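Local coordinates for protein acetyl-CoA acetyltransferase (Elizabethkingia anophelis NUHP1, PDB 6BN2) that probably joins two molecules of acetyl-CoA into acetoacetyl-CoA, or cleaves the product again, as a thiolase-family acetyltransferase, at residues C171-F185 with E325-I337. Residues are numbered along the deposited sequence; the frame is centred on the assembly and turned at random. Where two conformers were deposited one is given.
Sequences CAKEYNITREEQDAF and EAFSVVGLANNKI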
loop_
_atom_site.group_PDB
_atom_site.type_symbol
_atom_site.label_atom_id
_atom_site.label_comp_id
_atom_site.label_asym_id
_atom_site.label_seq_id
_atom_site.Cartn_x
_atom_site.Cartn_y
_atom_site.Cartn_z
ATOM N N CYS A 171 26.496 -2.825 9.688
ATOM C CA CYS A 171 26.504 -1.486 10.259
ATOM C C CYS A 171 27.405 -1.415 11.491
ATOM O O CYS A 171 28.189 -0.467 11.645
ATOM C CB CYS A 171 25.059 -1.085 10.584
ATOM S SG CYS A 171 24.877 0.571 11.305
ATOM N N ALA A 172 27.320 -2.418 12.375
ATOM C CA ALA A 172 28.164 -2.431 13.570
ATOM C C ALA A 172 29.639 -2.411 13.207
ATOM O O ALA A 172 30.444 -1.738 13.865
ATOM C CB ALA A 172 27.855 -3.664 14.419
ATOM N N LYS A 173 30.011 -3.159 12.168
ATOM C CA LYS A 173 31.407 -3.246 11.760
ATOM C C LYS A 173 31.883 -1.926 11.168
ATOM O O LYS A 173 32.937 -1.401 11.551
ATOM C CB LYS A 173 31.565 -4.387 10.753
ATOM C CG LYS A 173 32.982 -4.580 10.229
ATOM C CD LYS A 173 32.997 -5.629 9.119
ATOM C CE LYS A 173 32.125 -5.191 7.942
ATOM N NZ LYS A 173 31.867 -6.280 6.954
ATOM N N GLU A 174 31.104 -1.373 10.231
ATOM C CA GLU A 174 31.512 -0.159 9.531
ATOM C C GLU A 174 31.569 1.044 10.463
ATOM O O GLU A 174 32.432 1.912 10.305
ATOM C CB GLU A 174 30.549 0.117 8.373
ATOM C CG GLU A 174 30.716 1.483 7.723
ATOM C CD GLU A 174 31.926 1.554 6.807
ATOM O OE1 GLU A 174 32.397 0.481 6.367
ATOM O OE2 GLU A 174 32.407 2.678 6.533
ATOM N N TYR A 175 30.653 1.128 11.429
ATOM C CA TYR A 175 30.589 2.293 12.303
ATOM C C TYR A 175 31.228 2.052 13.669
ATOM O O TYR A 175 31.106 2.903 14.560
ATOM C CB TYR A 175 29.135 2.761 12.428
ATOM C CG TYR A 175 28.737 3.514 11.184
ATOM C CD1 TYR A 175 29.087 4.849 11.023
ATOM C CD2 TYR A 175 28.069 2.883 10.143
ATOM C CE1 TYR A 175 28.765 5.543 9.862
ATOM C CE2 TYR A 175 27.740 3.575 8.979
ATOM C CZ TYR A 175 28.086 4.902 8.854
ATOM O OH TYR A 175 27.772 5.602 7.708
ATOM N N ASN A 176 31.934 0.931 13.835
ATOM C CA ASN A 176 32.679 0.615 15.058
ATOM C C ASN A 176 31.783 0.716 16.291
ATOM O O ASN A 176 32.090 1.402 17.275
ATOM C CB ASN A 176 33.917 1.505 15.203
ATOM C CG ASN A 176 34.881 0.995 16.267
ATOM O OD1 ASN A 176 34.924 -0.200 16.564
ATOM N ND2 ASN A 176 35.657 1.904 16.847
ATOM N N ILE A 177 30.664 0.002 16.236
ATOM C CA ILE A 177 29.714 -0.065 17.339
ATOM C C ILE A 177 29.815 -1.459 17.937
ATOM O O ILE A 177 29.512 -2.449 17.267
ATOM C CB ILE A 177 28.290 0.243 16.870
ATOM C CG1 ILE A 177 28.273 1.656 16.261
ATOM C CG2 ILE A 177 27.322 0.103 18.044
ATOM C CD1 ILE A 177 27.038 1.968 15.437
ATOM N N THR A 178 30.250 -1.540 19.185
ATOM C CA THR A 178 30.621 -2.818 19.774
ATOM C C THR A 178 29.423 -3.524 20.402
ATOM O O THR A 178 28.365 -2.939 20.636
ATOM C CB THR A 178 31.704 -2.619 20.835
ATOM O OG1 THR A 178 31.161 -1.889 21.944
ATOM C CG2 THR A 178 32.889 -1.846 20.265
ATOM N N ARG A 179 29.627 -4.811 20.705
ATOM C CA ARG A 179 28.647 -5.583 21.466
ATOM C C ARG A 179 28.294 -4.891 22.779
ATOM O O ARG A 179 27.116 -4.775 23.142
ATOM C CB ARG A 179 29.204 -6.990 21.717
ATOM C CG ARG A 179 28.554 -7.770 22.865
ATOM C CD ARG A 179 27.137 -8.151 22.495
ATOM N NE ARG A 179 26.461 -8.936 23.535
ATOM C CZ ARG A 179 26.496 -10.263 23.613
ATOM N NH1 ARG A 179 27.205 -10.968 22.737
ATOM N NH2 ARG A 179 25.825 -10.888 24.569
ATOM N N GLU A 180 29.312 -4.422 23.506
ATOM C CA GLU A 180 29.060 -3.784 24.796
ATOM C C GLU A 180 28.239 -2.511 24.636
ATOM O O GLU A 180 27.348 -2.233 25.450
ATOM C CB GLU A 180 30.383 -3.480 25.501
ATOM C CG GLU A 180 31.142 -4.717 25.982
ATOM C CD GLU A 180 31.862 -5.492 24.874
ATOM O OE1 GLU A 180 31.963 -5.000 23.719
ATOM O OE2 GLU A 180 32.336 -6.612 25.172
ATOM N N GLU A 181 28.520 -1.724 23.592
ATOM C CA GLU A 181 27.746 -0.504 23.376
ATOM C C GLU A 181 26.303 -0.821 23.013
ATOM O O GLU A 181 25.379 -0.142 23.480
ATOM C CB GLU A 181 28.400 0.355 22.288
ATOM C CG GLU A 181 29.733 0.953 22.739
ATOM C CD GLU A 181 30.618 1.429 21.587
ATOM O OE1 GLU A 181 30.286 1.184 20.399
ATOM O OE2 GLU A 181 31.667 2.046 21.869
ATOM N N GLN A 182 26.090 -1.841 22.174
ATOM C CA GLN A 182 24.730 -2.234 21.819
ATOM C C GLN A 182 23.969 -2.730 23.038
ATOM O O GLN A 182 22.781 -2.428 23.210
ATOM C CB GLN A 182 24.768 -3.309 20.734
ATOM C CG GLN A 182 25.294 -2.785 19.413
ATOM C CD GLN A 182 25.453 -3.874 18.379
ATOM O OE1 GLN A 182 24.551 -4.688 18.177
ATOM N NE2 GLN A 182 26.600 -3.896 17.712
ATOM N N ASP A 183 24.637 -3.502 23.897
ATOM C CA ASP A 183 23.974 -3.991 25.102
ATOM C C ASP A 183 23.618 -2.845 26.041
ATOM O O ASP A 183 22.538 -2.845 26.640
ATOM C CB ASP A 183 24.859 -5.021 25.807
ATOM C CG ASP A 183 24.788 -6.391 25.151
ATOM O OD1 ASP A 183 23.958 -6.572 24.224
ATOM O OD2 ASP A 183 25.559 -7.288 25.557
ATOM N N ALA A 184 24.511 -1.864 26.184
ATOM C CA ALA A 184 24.216 -0.722 27.044
ATOM C C ALA A 184 23.045 0.080 26.498
ATOM O O ALA A 184 22.187 0.540 27.265
ATOM C CB ALA A 184 25.460 0.161 27.195
ATOM N N PHE A 185 22.990 0.260 25.174
ATOM C CA PHE A 185 21.850 0.934 24.561
ATOM C C PHE A 185 20.560 0.171 24.830
ATOM O O PHE A 185 19.529 0.773 25.172
ATOM C CB PHE A 185 22.093 1.095 23.048
ATOM C CG PHE A 185 20.968 1.791 22.300
ATOM C CD1 PHE A 185 21.076 3.132 21.956
ATOM C CD2 PHE A 185 19.817 1.098 21.929
ATOM C CE1 PHE A 185 20.058 3.781 21.263
ATOM C CE2 PHE A 185 18.791 1.737 21.246
ATOM C CZ PHE A 185 18.920 3.086 20.905
ATOM N N GLU A 325 13.977 1.843 16.823
ATOM C CA GLU A 325 15.091 0.991 17.243
ATOM C C GLU A 325 14.945 -0.410 16.654
ATOM O O GLU A 325 14.746 -1.384 17.367
ATOM C CB GLU A 325 15.144 0.905 18.773
ATOM C CG GLU A 325 15.137 2.213 19.490
ATOM C CD GLU A 325 15.179 2.054 21.003
ATOM O OE1 GLU A 325 14.913 0.942 21.510
ATOM O OE2 GLU A 325 15.459 3.055 21.701
ATOM N N ALA A 326 15.056 -0.514 15.326
ATOM C CA ALA A 326 14.983 -1.846 14.729
ATOM C C ALA A 326 16.040 -2.761 15.337
ATOM O O ALA A 326 15.792 -3.951 15.574
ATOM C CB ALA A 326 15.140 -1.755 13.209
ATOM N N PHE A 327 17.217 -2.206 15.619
ATOM C CA PHE A 327 18.306 -2.846 16.341
ATOM C C PHE A 327 18.973 -1.768 17.182
ATOM O O PHE A 327 18.953 -0.586 16.813
ATOM C CB PHE A 327 19.360 -3.455 15.390
ATOM C CG PHE A 327 18.810 -4.494 14.450
ATOM C CD1 PHE A 327 18.851 -5.835 14.791
ATOM C CD2 PHE A 327 18.256 -4.123 13.232
ATOM C CE1 PHE A 327 18.348 -6.800 13.938
ATOM C CE2 PHE A 327 17.739 -5.083 12.369
ATOM C CZ PHE A 327 17.780 -6.421 12.726
ATOM N N SER A 328 19.571 -2.170 18.305
ATOM C CA SER A 328 20.337 -1.200 19.085
ATOM C C SER A 328 21.415 -0.553 18.223
ATOM O O SER A 328 21.697 0.649 18.353
ATOM C CB SER A 328 20.969 -1.864 20.308
ATOM O OG SER A 328 19.978 -2.272 21.249
ATOM N N VAL A 329 22.024 -1.330 17.323
ATOM C CA VAL A 329 23.087 -0.753 16.504
ATOM C C VAL A 329 22.545 0.325 15.578
ATOM O O VAL A 329 23.242 1.304 15.290
ATOM C CB VAL A 329 23.834 -1.849 15.718
ATOM C CG1 VAL A 329 22.903 -2.554 14.714
ATOM C CG2 VAL A 329 25.079 -1.255 15.020
ATOM N N VAL A 330 21.304 0.186 15.112
ATOM C CA VAL A 330 20.705 1.220 14.271
ATOM C C VAL A 330 20.508 2.501 15.068
ATOM O O VAL A 330 20.833 3.602 14.603
ATOM C CB VAL A 330 19.389 0.712 13.658
ATOM C CG1 VAL A 330 18.605 1.855 12.994
ATOM C CG2 VAL A 330 19.700 -0.397 12.657
ATOM N N GLY A 331 19.998 2.380 16.295
ATOM C CA GLY A 331 19.843 3.565 17.126
ATOM C C GLY A 331 21.171 4.251 17.360
ATOM O O GLY A 331 21.301 5.471 17.194
ATOM N N LEU A 332 22.189 3.467 17.717
ATOM C CA LEU A 332 23.504 4.032 17.991
ATOM C C LEU A 332 24.117 4.647 16.740
ATOM O O LEU A 332 24.735 5.715 16.807
ATOM C CB LEU A 332 24.429 2.955 18.551
ATOM C CG LEU A 332 24.066 2.509 19.970
ATOM C CD1 LEU A 332 24.768 1.217 20.343
ATOM C CD2 LEU A 332 24.420 3.617 20.967
ATOM N N ALA A 333 23.971 3.984 15.592
ATOM C CA ALA A 333 24.617 4.477 14.377
ATOM C C ALA A 333 24.034 5.814 13.937
ATOM O O ALA A 333 24.779 6.742 13.602
ATOM C CB ALA A 333 24.476 3.456 13.245
ATOM N N ASN A 334 22.706 5.935 13.920
ATOM C CA ASN A 334 22.126 7.207 13.500
ATOM C C ASN A 334 22.417 8.319 14.506
ATOM O O ASN A 334 22.646 9.464 14.104
ATOM C CB ASN A 334 20.627 7.049 13.240
ATOM C CG ASN A 334 20.357 6.275 11.952
ATOM O OD1 ASN A 334 20.622 6.767 10.852
ATOM N ND2 ASN A 334 19.880 5.048 12.084
ATOM N N ASN A 335 22.440 8.015 15.812
ATOM C CA ASN A 335 22.844 9.039 16.783
ATOM C C ASN A 335 24.266 9.503 16.513
ATOM O O ASN A 335 24.563 10.704 16.575
ATOM C CB ASN A 335 22.749 8.506 18.223
ATOM C CG ASN A 335 21.327 8.445 18.745
ATOM O OD1 ASN A 335 20.381 8.813 18.054
ATOM N ND2 ASN A 335 21.174 7.971 19.990
ATOM N N LYS A 336 25.162 8.555 16.223
ATOM C CA LYS A 336 26.571 8.862 16.020
ATOM C C LYS A 336 26.775 9.697 14.762
ATOM O O LYS A 336 27.552 10.661 14.763
ATOM C CB LYS A 336 27.336 7.539 15.924
ATOM C CG LYS A 336 28.737 7.520 16.421
ATOM C CD LYS A 336 29.286 6.095 16.279
ATOM C CE LYS A 336 30.740 6.015 16.697
ATOM N NZ LYS A 336 31.239 4.616 16.664
ATOM N N ILE A 337 26.087 9.329 13.680
ATOM C CA ILE A 337 26.248 10.016 12.402
ATOM C C ILE A 337 25.744 11.444 12.498
ATOM O O ILE A 337 26.379 12.372 11.988
ATOM C CB ILE A 337 25.510 9.237 11.301
ATOM C CG1 ILE A 337 26.227 7.911 11.041
ATOM C CG2 ILE A 337 25.392 10.073 10.017
ATOM C CD1 ILE A 337 25.368 6.951 10.193
HETATM O O HOH W 1 30.087 3.686 19.050
HETATM O O HOH W 2 21.868 -4.299 17.927
#
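F185 lies against the first turns of helix 328-337, where the helical loop region of the thiolase fold, inserted in the N-terminal half, meets the C-terminal half. Helices 179-185 and 328-337 cross almost perpendicularly, at 99°. With CG anti to the backbone N, F185 sends its ring across the other helix: S328 O sits over the centre of one face, 4.0 Å above the plane, while L332 and the ring run antiparallel past each other, L332 CD2 3.5 Å from F185 CD1. The far end of the ring meets the E325 carboxylate, whose plane is turned 59° from it; that carboxylate is itself held by S189, N346 and the backbone of V352. G331, lacking a side chain, lets the ring come close to the helix backbone.

I177, in the turn before helix 179-185, packs on helix 328-337. Its CG2 touches L332 CD1 at 3.6 Å, and its CD1 rests on A333, whose CB also meets C171 SG (3.5 Å). The Q182 amide end and V329 run side by side, and a water joins Q182 OE1 to V329 N. The amide's other end, NE2, donates to I177 O from above the carbonyl plane, tying the turn to the helix that follows, which T178 and E181 start with a capping box.

Near the surface, I337 lies crosswise to the Y175 side chain, with CD1 3.7 Å from Y175 CZ. The extended K336 side chain reaches over to the backbone of Y175; a water bridges its ammonium to E181 OE1, and K336 NZ donates to Y175 O at 2.7 Å, nearly in line with the C=O bond (170°).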